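Local coordinates for protein putative thiosulfate sulfurtransferase YNJE (Escherichia coli, PDB 2WLR) that catalyses the transfer of sulfur from thiosulfate to cyanide, giving thiocyanate and sulfite, as a monomeric, periplasmic thiosulfate sulfurtransferase built from rhodanese repeats, at residues Lys74-Tyr82 / Gly99-Leu110; Arg280-Ala288 / Gly313-Gly321. All blocks are in the same frame, centred on the assembly; numbering follows the deposited sequence.

Contact 1 (Lys74-Tyr82 / Gly99-Leu110)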
ATOM      1  N   LYS A  74      -0.849  22.680 -15.107  1.00 27.13           N
ATOM      2  CA  LYS A  74      -0.619  24.085 -15.416  1.00 28.42           C
ATOM      3  C   LYS A  74      -1.925  24.861 -15.295  1.00 27.93           C
ATOM      4  O   LYS A  74      -2.975  24.362 -15.705  1.00 28.13           O
ATOM      5  CB  LYS A  74      -0.002  24.229 -16.801  1.00 28.86           C
ATOM      6  CG  LYS A  74       1.377  23.591 -16.882  1.00 32.16           C
ATOM      7  CD  LYS A  74       1.363  22.289 -17.668  1.00 35.26           C
ATOM      8  CE  LYS A  74       1.474  22.552 -19.164  1.00 37.27           C
ATOM      9  NZ  LYS A  74       0.220  23.112 -19.788  1.00 39.92           N
ATOM     10  N   THR A  75      -1.856  26.075 -14.730  1.00 27.16           N
ATOM     11  CA  THR A  75      -3.046  26.894 -14.446  1.00 26.61           C
ATOM     12  C   THR A  75      -4.117  26.811 -15.535  1.00 25.48           C
ATOM     13  O   THR A  75      -5.297  26.571 -15.239  1.00 24.27           O
ATOM     14  CB  THR A  75      -2.657  28.393 -14.246  1.00 27.04           C
ATOM     15  OG1 THR A  75      -1.768  28.518 -13.124  1.00 28.99           O
ATOM     16  CG2 THR A  75      -3.880  29.256 -14.008  1.00 26.61           C
ATOM     17  N   ASP A  76      -3.698  26.986 -16.789  1.00 24.99           N
ATOM     18  CA  ASP A  76      -4.632  27.154 -17.897  1.00 24.77           C
ATOM     19  C   ASP A  76      -4.710  25.972 -18.847  1.00 23.72           C
ATOM     20  O   ASP A  76      -5.411  26.060 -19.827  1.00 23.79           O
ATOM     21  CB  ASP A  76      -4.273  28.408 -18.718  1.00 25.38           C
ATOM     22  CG  ASP A  76      -4.290  29.686 -17.890  1.00 28.51           C
ATOM     23  OD1 ASP A  76      -5.012  29.752 -16.873  1.00 32.88           O
ATOM     24  OD2 ASP A  76      -3.577  30.642 -18.272  1.00 33.01           O
ATOM     25  N   ALA A  77      -4.026  24.873 -18.541  1.00 22.81           N
ATOM     26  CA  ALA A  77      -4.124  23.673 -19.384  1.00 22.03           C
ATOM     27  C   ALA A  77      -5.476  22.988 -19.150  1.00 21.50           C
ATOM     28  O   ALA A  77      -5.973  23.018 -18.034  1.00 22.30           O
ATOM     29  CB  ALA A  77      -2.987  22.720 -19.065  1.00 22.94           C
ATOM     30  N   PRO A  78      -6.073  22.378 -20.201  1.00 20.31           N
ATOM     31  CA  PRO A  78      -7.346  21.651 -20.000  1.00 18.91           C
ATOM     32  C   PRO A  78      -7.244  20.527 -18.955  1.00 17.81           C
ATOM     33  O   PRO A  78      -6.285  19.775 -18.942  1.00 15.09           O
ATOM     34  CB  PRO A  78      -7.664  21.053 -21.378  1.00 19.98           C
ATOM     35  CG  PRO A  78      -6.613  21.591 -22.332  1.00 20.41           C
ATOM     36  CD  PRO A  78      -5.540  22.247 -21.568  1.00 20.62           C
ATOM     37  N   VAL A  79      -8.216  20.466 -18.054  1.00 16.48           N
ATOM     38  CA  VAL A  79      -8.401  19.267 -17.229  1.00 16.32           C
ATOM     39  C   VAL A  79      -9.793  18.736 -17.494  1.00 13.86           C
ATOM     40  O   VAL A  79     -10.742  19.502 -17.639  1.00 14.53           O
ATOM     41  CB  VAL A  79      -8.107  19.494 -15.706  1.00 17.19           C
ATOM     42  CG1 VAL A  79      -6.726  20.105 -15.560  1.00 20.70           C
ATOM     43  CG2 VAL A  79      -9.166  20.356 -15.040  1.00 19.56           C
ATOM     44  N   ALA A  80      -9.913  17.417 -17.668  1.00 11.93           N
ATOM     45  CA  ALA A  80     -11.203  16.797 -17.962  1.00 11.56           C
ATOM     46  C   ALA A  80     -11.520  15.803 -16.860  1.00 10.09           C
ATOM     47  O   ALA A  80     -10.755  14.857 -16.631  1.00 10.32           O
ATOM     48  CB  ALA A  80     -11.173  16.100 -19.284  1.00 12.04           C
ATOM     49  N   LEU A  81     -12.629  16.032 -16.174  1.00  9.71           N
ATOM     50  CA  LEU A  81     -13.053  15.228 -15.032  1.00  9.99           C
ATOM     51  C   LEU A  81     -13.976  14.117 -15.451  1.00  9.37           C
ATOM     52  O   LEU A  81     -14.732  14.231 -16.426  1.00  9.73           O
ATOM     53  CB  LEU A  81     -13.797  16.086 -14.017  1.00 10.51           C
ATOM     54  CG  LEU A  81     -13.153  17.398 -13.579  1.00 14.47           C
ATOM     55  CD1 LEU A  81     -13.933  18.039 -12.461  1.00 15.27           C
ATOM     56  CD2 LEU A  81     -11.730  17.232 -13.189  1.00 16.05           C
ATOM     57  N   TYR A  82     -13.915  13.012 -14.717  1.00  8.83           N
ATOM     58  CA  TYR A  82     -14.924  11.982 -14.856  1.00  8.12           C
ATOM     59  C   TYR A  82     -15.246  11.280 -13.568  1.00  8.25           C
ATOM     60  O   TYR A  82     -14.555  11.433 -12.545  1.00  7.58           O
ATOM     61  CB  TYR A  82     -14.570  11.009 -15.983  1.00  7.10           C
ATOM     62  CG  TYR A  82     -13.353  10.146 -15.701  1.00  7.46           C
ATOM     63  CD1 TYR A  82     -12.084  10.559 -16.059  1.00  6.87           C
ATOM     64  CD2 TYR A  82     -13.492   8.888 -15.166  1.00  8.25           C
ATOM     65  CE1 TYR A  82     -10.960   9.761 -15.822  1.00  7.52           C
ATOM     66  CE2 TYR A  82     -12.390   8.091 -14.916  1.00  6.91           C
ATOM     67  CZ  TYR A  82     -11.122   8.508 -15.267  1.00  7.23           C
ATOM     68  OH  TYR A  82     -10.067   7.665 -14.998  1.00  7.31           O
ATOM     69  N   GLY A  99      -7.787  27.822  -8.604  1.00 17.83           N
ATOM     70  CA  GLY A  99      -7.216  28.619  -9.675  1.00 18.63           C
ATOM     71  C   GLY A  99      -7.180  28.009 -11.068  1.00 19.17           C
ATOM     72  O   GLY A  99      -6.735  28.670 -12.013  1.00 20.63           O
ATOM     73  N   LEU A 100      -7.625  26.765 -11.233  1.00 18.75           N
ATOM     74  CA  LEU A 100      -7.548  26.135 -12.555  1.00 18.34           C
ATOM     75  C   LEU A 100      -8.604  26.752 -13.430  1.00 18.48           C
ATOM     76  O   LEU A 100      -9.752  26.864 -12.998  1.00 17.65           O
ATOM     77  CB  LEU A 100      -7.757  24.623 -12.478  1.00 18.85           C
ATOM     78  CG  LEU A 100      -6.572  23.878 -11.903  1.00 19.42           C
ATOM     79  CD1 LEU A 100      -6.490  24.135 -10.443  1.00 24.34           C
ATOM     80  CD2 LEU A 100      -6.643  22.356 -12.174  1.00 20.52           C
ATOM     81  N   THR A 101      -8.226  27.143 -14.651  1.00 18.70           N
ATOM     82  CA  THR A 101      -9.119  27.947 -15.512  1.00 19.01           C
ATOM     83  C   THR A 101      -9.800  27.203 -16.658  1.00 18.91           C
ATOM     84  O   THR A 101     -10.652  27.768 -17.338  1.00 19.26           O
ATOM     85  CB  THR A 101      -8.360  29.169 -16.091  1.00 18.83           C
ATOM     86  OG1 THR A 101      -7.328  28.720 -16.951  1.00 20.82           O
ATOM     87  CG2 THR A 101      -7.726  29.997 -14.965  1.00 19.66           C
ATOM     88  N   HIS A 102      -9.467  25.932 -16.864  1.00 18.07           N
ATOM     89  CA  HIS A 102     -10.016  25.205 -18.001  1.00 18.46           C
ATOM     90  C   HIS A 102     -10.431  23.805 -17.556  1.00 17.28           C
ATOM     91  O   HIS A 102      -9.652  22.873 -17.723  1.00 18.59           O
ATOM     92  CB  HIS A 102      -8.955  25.115 -19.098  1.00 19.15           C
ATOM     93  CG  HIS A 102      -9.489  24.649 -20.413  1.00 22.56           C
ATOM     94  ND1 HIS A 102     -10.587  23.820 -20.520  1.00 26.01           N
ATOM     95  CD2 HIS A 102      -9.051  24.860 -21.676  1.00 24.62           C
ATOM     96  CE1 HIS A 102     -10.822  23.566 -21.795  1.00 25.29           C
ATOM     97  NE2 HIS A 102      -9.907  24.184 -22.518  1.00 26.70           N
ATOM     98  N   ILE A 103     -11.628  23.696 -16.986  1.00 16.05           N
ATOM     99  CA  ILE A 103     -12.135  22.457 -16.376  1.00 16.52           C
ATOM    100  C   ILE A 103     -13.351  21.988 -17.138  1.00 16.87           C
ATOM    101  O   ILE A 103     -14.376  22.665 -17.178  1.00 17.76           O
ATOM    102  CB  ILE A 103     -12.519  22.665 -14.903  1.00 16.25           C
ATOM    103  CG1 ILE A 103     -11.336  23.213 -14.106  1.00 17.66           C
ATOM    104  CG2 ILE A 103     -13.007  21.333 -14.244  1.00 14.89           C
ATOM    105  CD1 ILE A 103     -11.693  23.608 -12.702  1.00 19.46           C
ATOM    106  N   SER A 104     -13.221  20.823 -17.773  1.00 16.87           N
ATOM    107  CA  SER A 104     -14.273  20.215 -18.596  1.00 16.97           C
ATOM    108  C   SER A 104     -14.650  18.835 -18.055  1.00 16.52           C
ATOM    109  O   SER A 104     -14.018  18.346 -17.115  1.00 15.09           O
ATOM    110  CB  SER A 104     -13.747  20.004 -20.010  1.00 17.47           C
ATOM    111  OG  SER A 104     -13.369  21.225 -20.618  1.00 19.57           O
ATOM    112  N   ILE A 105     -15.668  18.234 -18.649  1.00 16.07           N
ATOM    113  CA  ILE A 105     -15.955  16.812 -18.455  1.00 16.12           C
ATOM    114  C   ILE A 105     -15.261  16.011 -19.562  1.00 14.89           C
ATOM    115  O   ILE A 105     -15.120  16.488 -20.704  1.00 14.41           O
ATOM    116  CB  ILE A 105     -17.463  16.560 -18.470  1.00 16.86           C
ATOM    117  CG1 ILE A 105     -17.792  15.179 -17.951  1.00 20.28           C
ATOM    118  CG2 ILE A 105     -18.031  16.713 -19.874  1.00 21.22           C
ATOM    119  CD1 ILE A 105     -19.196  15.078 -17.451  1.00 25.53           C
ATOM    120  N   LEU A 106     -14.768  14.823 -19.217  1.00 12.74           N
ATOM    121  CA  LEU A 106     -14.205  13.908 -20.199  1.00 12.01           C
ATOM    122  C   LEU A 106     -15.387  13.132 -20.758  1.00 12.68           C
ATOM    123  O   LEU A 106     -15.947  12.264 -20.070  1.00 12.98           O
ATOM    124  CB  LEU A 106     -13.134  13.002 -19.580  1.00 11.57           C
ATOM    125  CG  LEU A 106     -12.442  12.044 -20.551  1.00 13.04           C
ATOM    126  CD1 LEU A 106     -11.687  12.762 -21.609  1.00 15.36           C
ATOM    127  CD2 LEU A 106     -11.493  11.126 -19.759  1.00 13.71           C
ATOM    128  N   SER A 107     -15.820  13.496 -21.972  1.00 14.23           N
ATOM    129  CA  SER A 107     -17.134  13.084 -22.466  1.00 15.38           C
ATOM    130  C   SER A 107     -17.254  11.597 -22.704  1.00 15.60           C
ATOM    131  O   SER A 107     -18.306  11.026 -22.429  1.00 17.26           O
ATOM    132  CB  SER A 107     -17.534  13.828 -23.749  1.00 16.27           C
ATOM    133  OG  SER A 107     -16.549  13.717 -24.735  1.00 18.87           O
ATOM    134  N   ASP A 108     -16.165  10.973 -23.139  1.00 14.80           N
ATOM    135  CA  ASP A 108     -16.166   9.543 -23.458  1.00 13.86           C
ATOM    136  C   ASP A 108     -15.520   8.684 -22.361  1.00 12.67           C
ATOM    137  O   ASP A 108     -15.189   7.535 -22.597  1.00 11.45           O
ATOM    138  CB  ASP A 108     -15.552   9.253 -24.858  1.00 13.73           C
ATOM    139  CG  ASP A 108     -14.059   9.561 -24.957  1.00 15.27           C
ATOM    140  OD1 ASP A 108     -13.526  10.303 -24.092  1.00 15.02           O
ATOM    141  OD2 ASP A 108     -13.406   9.031 -25.889  1.00 18.28           O
ATOM    142  N   ALA A 109     -15.366   9.241 -21.158  1.00 11.30           N
ATOM    143  CA  ALA A 109     -14.733   8.525 -20.059  1.00 10.79           C
ATOM    144  C   ALA A 109     -15.377   7.188 -19.763  1.00 11.21           C
ATOM    145  O   ALA A 109     -16.586   7.118 -19.619  1.00 12.74           O
ATOM    146  CB  ALA A 109     -14.757   9.361 -18.796  1.00 10.93           C
ATOM    147  N   LEU A 110     -14.546   6.149 -19.645  1.00 10.74           N
ATOM    148  CA  LEU A 110     -14.958   4.782 -19.311  1.00 11.68           C
ATOM    149  C   LEU A 110     -15.805   4.094 -20.390  1.00 11.58           C
ATOM    150  O   LEU A 110     -16.276   2.982 -20.162  1.00 13.18           O
ATOM    151  CB  LEU A 110     -15.649   4.722 -17.951  1.00 12.36           C
ATOM    152  CG  LEU A 110     -14.924   5.457 -16.811  1.00 11.86           C
ATOM    153  CD1 LEU A 110     -15.780   5.448 -15.542  1.00 13.60           C
ATOM    154  CD2 LEU A 110     -13.599   4.824 -16.521  1.00 13.88           C
TER
HETATM  155  O   HOH W   1      -6.985  24.517 -16.073  1.00 17.42           O

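Contact 2 (Arg280-Ala288 / Gly313-Gly321)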
ATOM      1  N   ARG A 280      23.513  -6.215   1.646  1.00 14.40           N
ATOM      2  CA  ARG A 280      24.805  -5.553   1.385  1.00 15.07           C
ATOM      3  C   ARG A 280      25.150  -5.661  -0.081  1.00 14.98           C
ATOM      4  O   ARG A 280      25.670  -4.718  -0.688  1.00 16.02           O
ATOM      5  CB  ARG A 280      25.911  -6.202   2.228  1.00 15.00           C
ATOM      6  CG  ARG A 280      27.226  -5.448   2.156  1.00 16.46           C
ATOM      7  CD  ARG A 280      28.371  -6.242   2.780  1.00 17.68           C
ATOM      8  NE  ARG A 280      28.070  -6.781   4.104  1.00 18.76           N
ATOM      9  CZ  ARG A 280      28.121  -6.086   5.241  1.00 18.95           C
ATOM     10  NH1 ARG A 280      28.455  -4.797   5.237  1.00 21.82           N
ATOM     11  NH2 ARG A 280      27.807  -6.683   6.384  1.00 19.81           N
ATOM     12  N   GLY A 281      24.874  -6.823  -0.665  1.00 14.73           N
ATOM     13  CA  GLY A 281      25.116  -7.056  -2.085  1.00 15.86           C
ATOM     14  C   GLY A 281      24.341  -6.202  -3.074  1.00 16.17           C
ATOM     15  O   GLY A 281      24.658  -6.184  -4.271  1.00 16.57           O
ATOM     16  N   LEU A 282      23.305  -5.495  -2.608  1.00 15.56           N
ATOM     17  CA  LEU A 282      22.515  -4.659  -3.511  1.00 15.15           C
ATOM     18  C   LEU A 282      23.069  -3.237  -3.620  1.00 15.79           C
ATOM     19  O   LEU A 282      22.642  -2.465  -4.480  1.00 16.29           O
ATOM     20  CB  LEU A 282      21.068  -4.565  -3.020  1.00 15.05           C
ATOM     21  CG  LEU A 282      20.298  -5.871  -2.882  1.00 14.71           C
ATOM     22  CD1 LEU A 282      18.845  -5.545  -2.494  1.00 14.72           C
ATOM     23  CD2 LEU A 282      20.304  -6.657  -4.164  1.00 14.84           C
ATOM     24  N   LEU A 283      23.960  -2.882  -2.694  1.00 15.71           N
ATOM     25  CA  LEU A 283      24.504  -1.528  -2.615  1.00 17.03           C
ATOM     26  C   LEU A 283      25.465  -1.205  -3.756  1.00 17.48           C
ATOM     27  O   LEU A 283      26.109  -2.097  -4.341  1.00 18.06           O
ATOM     28  CB  LEU A 283      25.207  -1.306  -1.279  1.00 16.46           C
ATOM     29  CG  LEU A 283      24.336  -1.499  -0.030  1.00 15.84           C
ATOM     30  CD1 LEU A 283      25.219  -1.553   1.225  1.00 15.59           C
ATOM     31  CD2 LEU A 283      23.340  -0.381   0.062  1.00 18.06           C
ATOM     32  N   HIS A 284      25.498   0.089  -4.079  1.00 18.37           N
ATOM     33  CA  HIS A 284      26.399   0.654  -5.091  1.00 18.47           C
ATOM     34  C   HIS A 284      26.193   0.061  -6.465  1.00 18.41           C
ATOM     35  O   HIS A 284      27.155  -0.230  -7.183  1.00 19.40           O
ATOM     36  CB  HIS A 284      27.843   0.533  -4.595  1.00 18.84           C
ATOM     37  CG  HIS A 284      28.007   1.026  -3.197  1.00 19.84           C
ATOM     38  ND1 HIS A 284      28.364   0.200  -2.156  1.00 24.05           N
ATOM     39  CD2 HIS A 284      27.761   2.239  -2.650  1.00 22.43           C
ATOM     40  CE1 HIS A 284      28.376   0.898  -1.032  1.00 21.87           C
ATOM     41  NE2 HIS A 284      28.016   2.136  -1.306  1.00 23.97           N
ATOM     42  N   ARG A 285      24.928  -0.097  -6.853  1.00 17.31           N
ATOM     43  CA  ARG A 285      24.577  -0.687  -8.140  1.00 17.27           C
ATOM     44  C   ARG A 285      23.497   0.124  -8.818  1.00 17.54           C
ATOM     45  O   ARG A 285      22.715   0.814  -8.152  1.00 18.22           O
ATOM     46  CB  ARG A 285      24.066  -2.101  -7.948  1.00 16.80           C
ATOM     47  CG  ARG A 285      25.165  -3.097  -7.539  1.00 17.62           C
ATOM     48  CD  ARG A 285      24.601  -4.430  -7.049  1.00 17.05           C
ATOM     49  NE  ARG A 285      23.914  -5.155  -8.109  1.00 17.65           N
ATOM     50  CZ  ARG A 285      23.251  -6.291  -7.923  1.00 17.29           C
ATOM     51  NH1 ARG A 285      23.217  -6.834  -6.715  1.00 20.91           N
ATOM     52  NH2 ARG A 285      22.622  -6.878  -8.930  1.00 18.95           N
ATOM     53  N   GLN A 286      23.433  -0.005 -10.131  1.00 18.38           N
ATOM     54  CA  GLN A 286      22.362   0.592 -10.919  1.00 18.97           C
ATOM     55  C   GLN A 286      21.242  -0.410 -11.202  1.00 18.51           C
ATOM     56  O   GLN A 286      20.104  -0.013 -11.515  1.00 18.73           O
ATOM     57  CB  GLN A 286      22.925   1.183 -12.212  1.00 20.30           C
ATOM     58  CG  GLN A 286      23.967   2.267 -11.955  1.00 23.01           C
ATOM     59  CD  GLN A 286      23.403   3.469 -11.200  1.00 25.59           C
ATOM     60  OE1 GLN A 286      22.315   3.971 -11.529  1.00 27.32           O
ATOM     61  NE2 GLN A 286      24.133   3.929 -10.180  1.00 28.65           N
ATOM     62  N   ASP A 287      21.540  -1.704 -11.102  1.00 16.97           N
ATOM     63  CA  ASP A 287      20.556  -2.756 -11.317  1.00 16.81           C
ATOM     64  C   ASP A 287      19.944  -3.308 -10.014  1.00 14.68           C
ATOM     65  O   ASP A 287      19.227  -4.326 -10.035  1.00 14.71           O
ATOM     66  CB  ASP A 287      21.145  -3.901 -12.177  1.00 17.63           C
ATOM     67  CG  ASP A 287      22.251  -4.669 -11.476  1.00 19.88           C
ATOM     68  OD1 ASP A 287      22.908  -4.105 -10.591  1.00 22.65           O
ATOM     69  OD2 ASP A 287      22.480  -5.850 -11.824  1.00 24.99           O
ATOM     70  N   ALA A 288      20.214  -2.626  -8.905  1.00 13.64           N
ATOM     71  CA  ALA A 288      19.659  -2.996  -7.613  1.00 12.92           C
ATOM     72  C   ALA A 288      19.617  -1.784  -6.714  1.00 12.82           C
ATOM     73  O   ALA A 288      20.432  -0.869  -6.841  1.00 12.50           O
ATOM     74  CB  ALA A 288      20.500  -4.126  -6.962  1.00 12.99           C
ATOM     75  N   GLY A 313      21.820   6.989  12.305  1.00 18.44           N
ATOM     76  CA  GLY A 313      22.368   7.024  10.984  1.00 17.47           C
ATOM     77  C   GLY A 313      21.563   6.111  10.097  1.00 16.94           C
ATOM     78  O   GLY A 313      20.479   5.651  10.488  1.00 16.00           O
ATOM     79  N   GLU A 314      22.131   5.854   8.931  1.00 16.19           N
ATOM     80  CA  GLU A 314      21.529   5.087   7.875  1.00 15.33           C
ATOM     81  C   GLU A 314      22.558   4.169   7.235  1.00 16.08           C
ATOM     82  O   GLU A 314      23.766   4.422   7.297  1.00 15.86           O
ATOM     83  CB  GLU A 314      21.001   6.063   6.834  1.00 15.41           C
ATOM     84  CG  GLU A 314      20.108   5.449   5.794  1.00 15.05           C
ATOM     85  CD  GLU A 314      18.948   4.689   6.423  1.00 16.40           C
ATOM     86  OE1 GLU A 314      17.858   5.267   6.523  1.00 15.74           O
ATOM     87  OE2 GLU A 314      19.132   3.538   6.872  1.00 17.92           O
ATOM     88  N   ILE A 315      22.076   3.105   6.591  1.00 14.83           N
ATOM     89  CA  ILE A 315      22.920   2.215   5.807  1.00 15.36           C
ATOM     90  C   ILE A 315      23.571   2.999   4.673  1.00 15.37           C
ATOM     91  O   ILE A 315      22.890   3.628   3.838  1.00 16.14           O
ATOM     92  CB  ILE A 315      22.119   1.016   5.252  1.00 14.72           C
ATOM     93  CG1 ILE A 315      21.518   0.221   6.414  1.00 15.85           C
ATOM     94  CG2 ILE A 315      23.003   0.156   4.295  1.00 13.89           C
ATOM     95  CD1 ILE A 315      20.846  -1.072   6.012  1.00 15.57           C
ATOM     96  N   ALA A 316      24.896   2.983   4.633  1.00 15.83           N
ATOM     97  CA  ALA A 316      25.622   3.708   3.596  1.00 16.17           C
ATOM     98  C   ALA A 316      25.345   3.097   2.230  1.00 15.93           C
ATOM     99  O   ALA A 316      25.495   1.885   2.021  1.00 17.21           O
ATOM    100  CB  ALA A 316      27.131   3.697   3.883  1.00 16.78           C
ATOM    101  N   GLY A 317      24.936   3.948   1.293  1.00 16.01           N
ATOM    102  CA  GLY A 317      24.571   3.541  -0.032  1.00 15.22           C
ATOM    103  C   GLY A 317      23.080   3.271  -0.210  1.00 14.66           C
ATOM    104  O   GLY A 317      22.657   3.052  -1.331  1.00 14.70           O
ATOM    105  N   ALA A 318      22.315   3.273   0.882  1.00 14.82           N
ATOM    106  CA  ALA A 318      20.872   3.034   0.790  1.00 14.26           C
ATOM    107  C   ALA A 318      20.206   4.256   0.181  1.00 14.09           C
ATOM    108  O   ALA A 318      20.608   5.397   0.440  1.00 14.73           O
ATOM    109  CB  ALA A 318      20.290   2.726   2.180  1.00 14.24           C
ATOM    110  N   ARG A 319      19.206   4.002  -0.643  1.00 12.60           N
ATOM    111  CA  ARG A 319      18.452   5.054  -1.300  1.00 12.17           C
ATOM    112  C   ARG A 319      17.186   5.319  -0.521  1.00 11.70           C
ATOM    113  O   ARG A 319      16.540   4.384  -0.065  1.00 12.57           O
ATOM    114  CB  ARG A 319      18.163   4.651  -2.728  1.00 11.73           C
ATOM    115  CG  ARG A 319      19.449   4.578  -3.573  1.00 12.45           C
ATOM    116  CD  ARG A 319      19.301   3.826  -4.852  1.00 13.39           C
ATOM    117  NE  ARG A 319      20.515   4.029  -5.667  1.00 15.18           N
ATOM    118  CZ  ARG A 319      20.941   3.198  -6.612  1.00 17.31           C
ATOM    119  NH1 ARG A 319      20.294   2.091  -6.925  1.00 15.56           N
ATOM    120  NH2 ARG A 319      22.064   3.492  -7.266  1.00 18.72           N
ATOM    121  N   TRP A 320      16.782   6.571  -0.378  1.00 11.47           N
ATOM    122  CA  TRP A 320      15.603   6.900   0.408  1.00 11.47           C
ATOM    123  C   TRP A 320      14.355   6.577  -0.365  1.00 10.23           C
ATOM    124  O   TRP A 320      14.205   6.998  -1.493  1.00 10.50           O
ATOM    125  CB  TRP A 320      15.539   8.385   0.740  1.00 11.80           C
ATOM    126  CG  TRP A 320      14.499   8.703   1.825  1.00 11.56           C
ATOM    127  CD1 TRP A 320      14.285   8.029   2.993  1.00 12.60           C
ATOM    128  CD2 TRP A 320      13.584   9.803   1.838  1.00 11.10           C
ATOM    129  NE1 TRP A 320      13.304   8.619   3.713  1.00 12.78           N
ATOM    130  CE2 TRP A 320      12.859   9.726   3.042  1.00 11.13           C
ATOM    131  CE3 TRP A 320      13.319  10.854   0.955  1.00 14.30           C
ATOM    132  CZ2 TRP A 320      11.874  10.639   3.375  1.00 12.77           C
ATOM    133  CZ3 TRP A 320      12.333  11.753   1.290  1.00 13.69           C
ATOM    134  CH2 TRP A 320      11.625  11.642   2.484  1.00 13.88           C
ATOM    135  N   GLY A 321      13.436   5.839   0.260  1.00  9.42           N
ATOM    136  CA  GLY A 321      12.184   5.469  -0.398  1.00  9.67           C
ATOM    137  C   GLY A 321      10.976   6.309  -0.034  1.00  9.61           C
ATOM    138  O   GLY A 321       9.861   5.985  -0.441  1.00  9.93           O
TER
HETATM  139  O   HOH W   2      24.221   2.536  -3.492  1.00 21.01           O

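Contact 1 (Lys74-Tyr82 / Gly99-Leu110)
The parallel strands 79-82 and 103-105 are the two ends of a beta-alpha-beta crossover through helix 85-97, in the first rhodanese repeat. They pair V79 with I103, A80 with S104 and L81 with I105. The ladder starts with V79 N on H102 O and S104 N on V79 O, both 2.8 Å and nearly straight; L81 N on S104 O and L106 N on L81 O carry it on. On the face turned to helix 85-97, V79 and I103 lie side by side, CG2 of V79 3.7 Å from CG1 of I103, while L81 brings CD1 against CG2 of I103. On the other face the methyl of A80 meets CB of L106.

Ahead of the strands the chains stay together. P78 sets its CB over the centre of one face of the H102 imidazole, 3.9 Å from the ring centroid and almost on the normal, a CH-pi contact. T101 N donates to T75 O, and one water bridges T75 O, A77 O and H102 N where the strand ladder has not yet begun. The T101 hydroxyl, placed between its own backbone N and carbonyl carbon (chi1 65°), gives a short 2.5 Å bond to D76 OD1, reaching it on the anti side and 35° out of the carboxylate plane.

Beyond the ladder Y82 takes the methyl of A109 against its CB, 3.3 Å away, and CD2 of L110 near CE2; its hydroxyl accepts from the backbone N of E45. The interior of this edge pair is thus joined by backbone bonds and aliphatic packing, while its side-chain hydrogen bond, T101 to D76, lies at the exposed end, where it ties the K74-A77 turn to the chain that leaves helix 85-97.

Contact 2 (Arg280-Ala288 / Gly313-Gly321)
Neither segment runs alongside the other for any length: L283 and G317 are the one close backbone pair, their CA atoms 5.7 Å apart. Segment 280-288 leaves helix 276-280 through a type I turn, R280 to L283, and segment 313-321 folds through a type II turn, I315 to A318. The backbone angles of G317 call for glycine, and a CB there would run into NE2 of H284. A water joins the backbones, accepting from H284 N and donating to G317 O.

L283 reaches over the type II turn with both branches: CD1 lies 3.5 Å from A316 O and also touches CG2 of I315, the two side chains crossing at about a right angle, while CD2 rests 3.7 Å from G317 C.

R319 makes the polar half. Extended from CG to NE, it arrives end-on at R285 O, where NH2 (2.9 Å) and NH1 (3.0 Å) both donate to the one oxygen, at bent angles of 135° and 132°. NH1 also bonds S289 OG, so two anchors fix the guanidinium. A leucine in place of R319 would probably leave R285 O without both donors and S289 OG without this partner, loosening the tie between this loop and strand 319-320. The R285 guanidinium is engaged within its own segment, side-on in a salt bridge with D287 and through NH1 to G281 O.

Around this, strand 319-320 runs at the edge of the parallel sheet beside strand 288-292, whose L290 packs on L283 and I315, and W396 of helix 392-396 touches the same two residues.

Overall arrangement
The two contacts belong to different rhodanese repeats and do not touch: their centres are 41 Å apart and their nearest atoms about 24 Å. Contact 1 pairs an edge strand with its inner neighbour in the four-stranded parallel sheet of the first repeat, away from the annotated sites. Contact 2 lies in the third repeat, the one that carries the persulfide cysteine C365. There the I315 side chain is about 11 Å from that of R370, a probable substrate-binding residue, and the R319 side chain about 10 Å from a bound HEPES molecule. Along the chain the contacts follow in series, contact 1 closing before contact 2 opens.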